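Local coordinates for protein PAN2-PAN3 deadenylation complex catalytic subunit pan2 (Neurospora crassa, PDB 4CZX) that probably acts as the catalytic subunit of a deadenylase complex that shortens mRNA poly(A) tails, represented here by its N-terminal WD40 domain, at residues A[31-43]-A[74-87]. Numbering follows the deposited sequence.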
ATOM      1  N   SER A  31      19.126 -21.356   0.096  1.00 23.02           N
ATOM      2  CA  SER A  31      20.490 -20.865  -0.056  1.00 22.30           C
ATOM      3  C   SER A  31      21.411 -21.515   0.964  1.00 24.67           C
ATOM      4  O   SER A  31      22.637 -21.570   0.775  1.00 25.28           O
ATOM      5  CB  SER A  31      20.527 -19.342   0.108  1.00 23.11           C
ATOM      6  OG  SER A  31      20.057 -18.981   1.405  1.00 24.16           O
ATOM      7  N   THR A  32      20.824 -21.986   2.064  1.00 22.19           N
ATOM      8  CA  THR A  32      21.595 -22.650   3.116  1.00 26.98           C
ATOM      9  C   THR A  32      20.619 -23.289   4.110  1.00 26.45           C
ATOM     10  O   THR A  32      19.457 -22.865   4.211  1.00 23.76           O
ATOM     11  CB  THR A  32      22.543 -21.652   3.840  1.00 24.55           C
ATOM     12  OG1 THR A  32      23.371 -22.345   4.781  1.00 24.95           O
ATOM     13  CG2 THR A  32      21.740 -20.566   4.579  1.00 27.10           C
ATOM     14  N   ILE A  33      21.062 -24.333   4.803  1.00 24.31           N
ATOM     15  CA  ILE A  33      20.305 -24.876   5.933  1.00 22.60           C
ATOM     16  C   ILE A  33      21.249 -25.167   7.092  1.00 26.71           C
ATOM     17  O   ILE A  33      22.434 -25.448   6.880  1.00 23.91           O
ATOM     18  CB  ILE A  33      19.528 -26.172   5.560  1.00 26.16           C
ATOM     19  CG1 ILE A  33      20.482 -27.364   5.410  1.00 29.19           C
ATOM     20  CG2 ILE A  33      18.689 -25.978   4.267  1.00 23.18           C
ATOM     21  CD1 ILE A  33      19.786 -28.646   4.990  1.00 23.33           C
ATOM     22  N   ALA A  34      20.729 -25.099   8.315  1.00 22.72           N
ATOM     23  CA  ALA A  34      21.516 -25.452   9.503  1.00 24.64           C
ATOM     24  C   ALA A  34      20.629 -25.820  10.681  1.00 27.85           C
ATOM     25  O   ALA A  34      19.664 -25.120  10.997  1.00 25.00           O
ATOM     26  CB  ALA A  34      22.444 -24.302   9.904  1.00 21.02           C
ATOM     27  N   PHE A  35      20.971 -26.924  11.333  1.00 24.24           N
ATOM     28  CA  PHE A  35      20.378 -27.279  12.611  1.00 25.99           C
ATOM     29  C   PHE A  35      20.765 -26.286  13.694  1.00 30.33           C
ATOM     30  O   PHE A  35      21.941 -25.978  13.856  1.00 28.72           O
ATOM     31  CB  PHE A  35      20.822 -28.682  13.025  1.00 27.86           C
ATOM     32  CG  PHE A  35      20.082 -29.780  12.331  1.00 30.23           C
ATOM     33  CD1 PHE A  35      18.791 -30.110  12.719  1.00 30.38           C
ATOM     34  CD2 PHE A  35      20.680 -30.500  11.306  1.00 26.92           C
ATOM     35  CE1 PHE A  35      18.104 -31.128  12.091  1.00 32.91           C
ATOM     36  CE2 PHE A  35      20.005 -31.523  10.674  1.00 30.12           C
ATOM     37  CZ  PHE A  35      18.713 -31.839  11.063  1.00 33.37           C
ATOM     38  N   ASP A  36      19.775 -25.795  14.437  1.00 26.57           N
ATOM     39  CA  ASP A  36      20.027 -25.016  15.643  1.00 26.33           C
ATOM     40  C   ASP A  36      20.704 -25.906  16.691  1.00 31.24           C
ATOM     41  O   ASP A  36      20.606 -27.137  16.638  1.00 32.41           O
ATOM     42  CB  ASP A  36      18.699 -24.467  16.212  1.00 24.70           C
ATOM     43  CG  ASP A  36      18.874 -23.202  17.026  1.00 30.69           C
ATOM     44  OD1 ASP A  36      19.841 -23.098  17.813  1.00 29.34           O
ATOM     45  OD2 ASP A  36      18.016 -22.304  16.884  1.00 29.47           O
ATOM     46  N   ASN A  37      21.354 -25.309  17.678  1.00 30.53           N
ATOM     47  CA  ASN A  37      21.805 -26.148  18.787  1.00 35.87           C
ATOM     48  C   ASN A  37      20.844 -26.124  19.986  1.00 38.01           C
ATOM     49  O   ASN A  37      21.176 -26.623  21.055  1.00 35.26           O
ATOM     50  CB  ASN A  37      23.232 -25.776  19.222  1.00 51.48           C
ATOM     51  CG  ASN A  37      23.411 -24.300  19.500  1.00 49.70           C
ATOM     52  OD1 ASN A  37      22.459 -23.586  19.806  1.00 49.72           O
ATOM     53  ND2 ASN A  37      24.654 -23.833  19.398  1.00 42.86           N
ATOM     54  N   GLN A  38      19.644 -25.570  19.806  1.00 30.83           N
ATOM     55  CA  GLN A  38      18.600 -25.708  20.815  1.00 35.84           C
ATOM     56  C   GLN A  38      17.212 -25.706  20.187  1.00 40.20           C
ATOM     57  O   GLN A  38      17.042 -25.353  19.005  1.00 34.30           O
ATOM     58  CB  GLN A  38      18.692 -24.595  21.855  1.00 37.62           C
ATOM     59  CG  GLN A  38      18.512 -23.204  21.274  1.00 33.86           C
ATOM     60  CD  GLN A  38      18.456 -22.129  22.344  1.00 41.40           C
ATOM     61  OE1 GLN A  38      17.376 -21.671  22.723  1.00 46.01           O
ATOM     62  NE2 GLN A  38      19.623 -21.717  22.832  1.00 35.01           N
ATOM     63  N   ASP A  39      16.236 -26.126  20.986  1.00 35.69           N
ATOM     64  CA  ASP A  39      14.819 -26.019  20.655  1.00 39.20           C
ATOM     65  C   ASP A  39      14.382 -26.872  19.462  1.00 39.18           C
ATOM     66  O   ASP A  39      13.294 -26.655  18.917  1.00 40.88           O
ATOM     67  CB  ASP A  39      14.456 -24.550  20.405  1.00 35.81           C
ATOM     68  CG  ASP A  39      14.616 -23.705  21.647  1.00 45.02           C
ATOM     69  OD1 ASP A  39      14.621 -24.299  22.741  1.00 44.76           O
ATOM     70  OD2 ASP A  39      14.742 -22.469  21.545  1.00 45.99           O
ATOM     71  N   GLU A  40      15.216 -27.830  19.066  1.00 34.30           N
ATOM     72  CA  GLU A  40      14.862 -28.777  18.008  1.00 32.95           C
ATOM     73  C   GLU A  40      14.582 -28.088  16.668  1.00 34.36           C
ATOM     74  O   GLU A  40      13.761 -28.559  15.871  1.00 37.38           O
ATOM     75  CB  GLU A  40      13.642 -29.599  18.426  1.00 40.07           C
ATOM     76  CG  GLU A  40      13.890 -30.440  19.658  1.00 47.09           C
ATOM     77  CD  GLU A  40      15.016 -31.417  19.424  1.00 51.20           C
ATOM     78  OE1 GLU A  40      14.766 -32.436  18.749  1.00 52.44           O
ATOM     79  OE2 GLU A  40      16.148 -31.144  19.885  1.00 49.75           O
ATOM     80  N   LEU A  41      15.275 -26.986  16.410  1.00 27.81           N
ATOM     81  CA  LEU A  41      14.993 -26.207  15.203  1.00 25.66           C
ATOM     82  C   LEU A  41      15.931 -26.530  14.047  1.00 27.16           C
ATOM     83  O   LEU A  41      17.133 -26.747  14.232  1.00 32.11           O
ATOM     84  CB  LEU A  41      15.072 -24.708  15.505  1.00 27.53           C
ATOM     85  CG  LEU A  41      14.070 -24.180  16.534  1.00 31.98           C
ATOM     86  CD1 LEU A  41      14.284 -22.692  16.774  1.00 34.23           C
ATOM     87  CD2 LEU A  41      12.645 -24.472  16.079  1.00 32.26           C
ATOM     88  N   LEU A  42      15.359 -26.557  12.850  1.00 23.67           N
ATOM     89  CA  LEU A  42      16.131 -26.514  11.609  1.00 25.85           C
ATOM     90  C   LEU A  42      15.842 -25.194  10.901  1.00 25.12           C
ATOM     91  O   LEU A  42      14.674 -24.829  10.693  1.00 29.43           O
ATOM     92  CB  LEU A  42      15.787 -27.692  10.698  1.00 27.02           C
ATOM     93  CG  LEU A  42      16.535 -27.745   9.355  1.00 31.33           C
ATOM     94  CD1 LEU A  42      18.017 -28.066   9.550  1.00 28.11           C
ATOM     95  CD2 LEU A  42      15.890 -28.759   8.425  1.00 27.98           C
ATOM     96  N   TRP A  43      16.900 -24.475  10.538  1.00 23.13           N
ATOM     97  CA  TRP A  43      16.766 -23.191   9.855  1.00 23.60           C
ATOM     98  C   TRP A  43      17.088 -23.290   8.366  1.00 25.02           C
ATOM     99  O   TRP A  43      18.062 -23.947   7.974  1.00 22.79           O
ATOM    100  CB  TRP A  43      17.670 -22.154  10.515  1.00 22.56           C
ATOM    101  CG  TRP A  43      17.197 -21.783  11.903  1.00 23.77           C
ATOM    102  CD1 TRP A  43      17.466 -22.446  13.064  1.00 27.15           C
ATOM    103  CD2 TRP A  43      16.348 -20.680  12.257  1.00 23.70           C
ATOM    104  NE1 TRP A  43      16.849 -21.814  14.126  1.00 23.85           N
ATOM    105  CE2 TRP A  43      16.160 -20.729  13.654  1.00 25.02           C
ATOM    106  CE3 TRP A  43      15.738 -19.649  11.527  1.00 24.99           C
ATOM    107  CZ2 TRP A  43      15.383 -19.786  14.344  1.00 24.89           C
ATOM    108  CZ3 TRP A  43      14.962 -18.713  12.214  1.00 22.46           C
ATOM    109  CH2 TRP A  43      14.798 -18.786  13.605  1.00 23.09           C
ATOM    110  N   PRO A  74      21.005 -13.707  -1.234  1.00 23.49           N
ATOM    111  CA  PRO A  74      20.797 -14.932  -0.459  1.00 26.00           C
ATOM    112  C   PRO A  74      21.171 -14.817   1.011  1.00 24.43           C
ATOM    113  O   PRO A  74      22.059 -14.054   1.377  1.00 23.80           O
ATOM    114  CB  PRO A  74      21.718 -15.959  -1.148  1.00 28.37           C
ATOM    115  CG  PRO A  74      22.685 -15.149  -1.934  1.00 29.76           C
ATOM    116  CD  PRO A  74      21.938 -13.913  -2.358  1.00 26.13           C
ATOM    117  N   LEU A  75      20.478 -15.587   1.833  1.00 23.74           N
ATOM    118  CA  LEU A  75      20.890 -15.783   3.213  1.00 22.95           C
ATOM    119  C   LEU A  75      22.084 -16.730   3.119  1.00 25.79           C
ATOM    120  O   LEU A  75      21.940 -17.841   2.626  1.00 26.11           O
ATOM    121  CB  LEU A  75      19.751 -16.368   4.057  1.00 25.15           C
ATOM    122  CG  LEU A  75      19.755 -16.031   5.554  1.00 25.48           C
ATOM    123  CD1 LEU A  75      18.496 -16.574   6.243  1.00 20.40           C
ATOM    124  CD2 LEU A  75      21.008 -16.582   6.222  1.00 26.37           C
ATOM    125  N   ARG A  76      23.257 -16.274   3.543  1.00 22.82           N
ATOM    126  CA  ARG A  76      24.488 -17.020   3.261  1.00 23.19           C
ATOM    127  C   ARG A  76      24.816 -18.089   4.291  1.00 24.14           C
ATOM    128  O   ARG A  76      25.348 -19.154   3.936  1.00 21.63           O
ATOM    129  CB  ARG A  76      25.666 -16.052   3.144  1.00 29.51           C
ATOM    130  CG  ARG A  76      25.450 -14.941   2.121  1.00 35.67           C
ATOM    131  CD  ARG A  76      26.379 -15.118   0.986  1.00 29.29           C
ATOM    132  NE  ARG A  76      26.165 -14.173  -0.096  1.00 23.20           N
ATOM    133  CZ  ARG A  76      26.107 -14.543  -1.373  1.00 21.64           C
ATOM    134  NH1 ARG A  76      26.230 -15.825  -1.683  1.00 26.89           N
ATOM    135  NH2 ARG A  76      25.904 -13.638  -2.323  1.00 24.13           N
ATOM    136  N   GLN A  77      24.528 -17.802   5.558  1.00 22.25           N
ATOM    137  CA  GLN A  77      24.914 -18.703   6.658  1.00 20.56           C
ATOM    138  C   GLN A  77      24.184 -18.338   7.956  1.00 23.03           C
ATOM    139  O   GLN A  77      23.824 -17.169   8.165  1.00 21.62           O
ATOM    140  CB  GLN A  77      26.430 -18.655   6.890  1.00 22.54           C
ATOM    141  CG  GLN A  77      27.001 -19.760   7.818  1.00 25.02           C
ATOM    142  CD  GLN A  77      28.428 -19.461   8.273  1.00 21.72           C
ATOM    143  OE1 GLN A  77      29.171 -18.759   7.588  1.00 22.73           O
ATOM    144  NE2 GLN A  77      28.793 -19.942   9.459  1.00 25.33           N
ATOM    145  N   PHE A  78      23.965 -19.352   8.793  1.00 21.01           N
ATOM    146  CA  PHE A  78      23.469 -19.197  10.164  1.00 22.06           C
ATOM    147  C   PHE A  78      24.585 -19.477  11.173  1.00 27.81           C
ATOM    148  O   PHE A  78      25.495 -20.277  10.902  1.00 26.06           O
ATOM    149  CB  PHE A  78      22.329 -20.173  10.463  1.00 21.71           C
ATOM    150  CG  PHE A  78      21.143 -20.063   9.552  1.00 22.12           C
ATOM    151  CD1 PHE A  78      20.167 -19.098   9.765  1.00 22.12           C
ATOM    152  CD2 PHE A  78      20.960 -20.985   8.527  1.00 27.04           C
ATOM    153  CE1 PHE A  78      19.047 -19.022   8.930  1.00 25.52           C
ATOM    154  CE2 PHE A  78      19.848 -20.914   7.691  1.00 28.47           C
ATOM    155  CZ  PHE A  78      18.888 -19.929   7.895  1.00 22.97           C
ATOM    156  N   LEU A  79      24.516 -18.827  12.332  1.00 22.56           N
ATOM    157  CA  LEU A  79      25.248 -19.283  13.522  1.00 22.41           C
ATOM    158  C   LEU A  79      24.319 -19.174  14.721  1.00 24.49           C
ATOM    159  O   LEU A  79      23.385 -18.367  14.709  1.00 24.07           O
ATOM    160  CB  LEU A  79      26.519 -18.472  13.778  1.00 27.03           C
ATOM    161  CG  LEU A  79      27.778 -18.730  12.941  1.00 33.25           C
ATOM    162  CD1 LEU A  79      28.871 -17.786  13.409  1.00 27.57           C
ATOM    163  CD2 LEU A  79      28.235 -20.183  13.038  1.00 29.14           C
ATOM    164  N   PHE A  80      24.583 -19.980  15.747  1.00 22.81           N
ATOM    165  CA  PHE A  80      23.684 -20.091  16.885  1.00 26.80           C
ATOM    166  C   PHE A  80      24.368 -19.856  18.219  1.00 29.54           C
ATOM    167  O   PHE A  80      25.433 -20.433  18.494  1.00 27.29           O
ATOM    168  CB  PHE A  80      23.029 -21.475  16.889  1.00 26.31           C
ATOM    169  CG  PHE A  80      22.355 -21.805  15.604  1.00 24.64           C
ATOM    170  CD1 PHE A  80      21.093 -21.301  15.326  1.00 26.13           C
ATOM    171  CD2 PHE A  80      23.000 -22.581  14.644  1.00 26.00           C
ATOM    172  CE1 PHE A  80      20.470 -21.571  14.112  1.00 24.41           C
ATOM    173  CE2 PHE A  80      22.384 -22.865  13.438  1.00 26.72           C
ATOM    174  CZ  PHE A  80      21.115 -22.363  13.171  1.00 27.10           C
ATOM    175  N   VAL A  81      23.741 -19.016  19.047  1.00 25.26           N
ATOM    176  CA  VAL A  81      24.174 -18.790  20.427  1.00 31.10           C
ATOM    177  C   VAL A  81      22.963 -18.835  21.354  1.00 30.57           C
ATOM    178  O   VAL A  81      21.827 -18.950  20.894  1.00 26.06           O
ATOM    179  CB  VAL A  81      24.910 -17.445  20.591  1.00 32.22           C
ATOM    180  CG1 VAL A  81      26.096 -17.367  19.609  1.00 27.98           C
ATOM    181  CG2 VAL A  81      23.967 -16.288  20.362  1.00 31.79           C
ATOM    182  N   ASP A  82      23.200 -18.771  22.661  1.00 27.52           N
ATOM    183  CA  ASP A  82      22.099 -18.869  23.613  1.00 31.08           C
ATOM    184  C   ASP A  82      21.013 -17.813  23.386  1.00 34.31           C
ATOM    185  O   ASP A  82      19.827 -18.137  23.395  1.00 33.26           O
ATOM    186  CB  ASP A  82      22.634 -18.779  25.046  1.00 36.65           C
ATOM    187  CG  ASP A  82      23.402 -20.023  25.453  1.00 59.00           C
ATOM    188  OD1 ASP A  82      23.219 -21.075  24.799  1.00 61.95           O
ATOM    189  OD2 ASP A  82      24.188 -19.956  26.421  1.00 67.37           O
ATOM    190  N   LYS A  83      21.412 -16.566  23.151  1.00 30.10           N
ATOM    191  CA  LYS A  83      20.439 -15.470  23.044  1.00 35.40           C
ATOM    192  C   LYS A  83      19.624 -15.490  21.749  1.00 37.50           C
ATOM    193  O   LYS A  83      18.486 -15.017  21.715  1.00 32.28           O
ATOM    194  CB  LYS A  83      21.147 -14.121  23.165  1.00 42.49           C
ATOM    195  CG  LYS A  83      21.550 -13.735  24.589  1.00 51.21           C
ATOM    196  CD  LYS A  83      22.713 -12.753  24.546  1.00 64.15           C
ATOM    197  CE  LYS A  83      22.776 -11.853  25.773  1.00 72.03           C
ATOM    198  NZ  LYS A  83      23.886 -10.857  25.633  1.00 73.59           N
ATOM    199  N   GLY A  84      20.199 -16.016  20.676  1.00 33.38           N
ATOM    200  CA  GLY A  84      19.477 -16.054  19.419  1.00 29.55           C
ATOM    201  C   GLY A  84      20.284 -16.568  18.248  1.00 26.38           C
ATOM    202  O   GLY A  84      21.297 -17.245  18.421  1.00 28.61           O
ATOM    203  N   VAL A  85      19.822 -16.231  17.050  1.00 23.98           N
ATOM    204  CA  VAL A  85      20.433 -16.714  15.825  1.00 21.36           C
ATOM    205  C   VAL A  85      21.135 -15.573  15.117  1.00 26.02           C
ATOM    206  O   VAL A  85      20.595 -14.466  15.028  1.00 24.33           O
ATOM    207  CB  VAL A  85      19.386 -17.324  14.884  1.00 24.51           C
ATOM    208  CG1 VAL A  85      20.069 -17.901  13.595  1.00 23.25           C
ATOM    209  CG2 VAL A  85      18.572 -18.378  15.628  1.00 24.81           C
ATOM    210  N   ILE A  86      22.331 -15.844  14.603  1.00 22.37           N
ATOM    211  CA  ILE A  86      23.046 -14.872  13.787  1.00 23.02           C
ATOM    212  C   ILE A  86      22.910 -15.245  12.309  1.00 23.85           C
ATOM    213  O   ILE A  86      23.068 -16.410  11.923  1.00 22.76           O
ATOM    214  CB  ILE A  86      24.527 -14.771  14.186  1.00 25.83           C
ATOM    215  CG1 ILE A  86      24.652 -14.667  15.715  1.00 28.99           C
ATOM    216  CG2 ILE A  86      25.199 -13.573  13.513  1.00 21.98           C
ATOM    217  CD1 ILE A  86      26.076 -14.622  16.196  1.00 27.66           C
ATOM    218  N   PHE A  87      22.565 -14.246  11.510  1.00 21.61           N
ATOM    219  CA  PHE A  87      22.275 -14.417  10.081  1.00 24.96           C
ATOM    220  C   PHE A  87      23.246 -13.585   9.256  1.00 23.47           C
ATOM    221  O   PHE A  87      23.426 -12.394   9.530  1.00 23.69           O
ATOM    222  CB  PHE A  87      20.841 -13.979   9.756  1.00 22.41           C
ATOM    223  CG  PHE A  87      19.780 -14.592  10.643  1.00 25.10           C
ATOM    224  CD1 PHE A  87      19.370 -13.955  11.819  1.00 23.56           C
ATOM    225  CD2 PHE A  87      19.148 -15.765  10.262  1.00 21.75           C
ATOM    226  CE1 PHE A  87      18.359 -14.510  12.634  1.00 25.39           C
ATOM    227  CE2 PHE A  87      18.148 -16.324  11.041  1.00 20.95           C
ATOM    228  CZ  PHE A  87      17.744 -15.700  12.240  1.00 24.21           C
TER
HETATM  229  O   HOH W   1      24.143 -21.964   7.517  1.00 22.91           O
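With CG anti to their carbonyl carbons, Trp43 (chi1 -69°), Phe78 and Phe80 (chi1 -54°) bring their rings together between hairpins 32-43 and 77-87, whose first strands run nearly parallel (16°). Trp43 CB sits over the centre of one Phe78 face, while Leu75 CD2 covers the opposite face. The indole meets Phe80 obliquely, Trp43 CD1 lying 3.3 Å from Phe80 CE1; Val85 CG2 also approaches it obliquely, and Phe87 directs its edge at the six-membered ring. Asp36 CA lies over the centre of one Phe80 face, a CH-pi contact. The Asp36 carboxylate helps orient the indole, OD2 accepting from Trp43 NE1 (3.0 Å) on its anti side, out of the carboxylate plane, and forming a salt bridge with Arg98; OD1 closes an Asx turn with Gln38 N. Replacing Trp43 by alanine is likely to open a gap between Phe80, Val85 and Phe87 and leave Asp36 without its indole donor. Ser31 OG donates in the carbonyl plane to Leu75 O (2.5 Å), and a water links Thr32 OG1 to Phe78 N. Such packing of one blade's two inner strands against those of the next, here in predicted WD repeats 1 and 2, is characteristic of a beta-propeller.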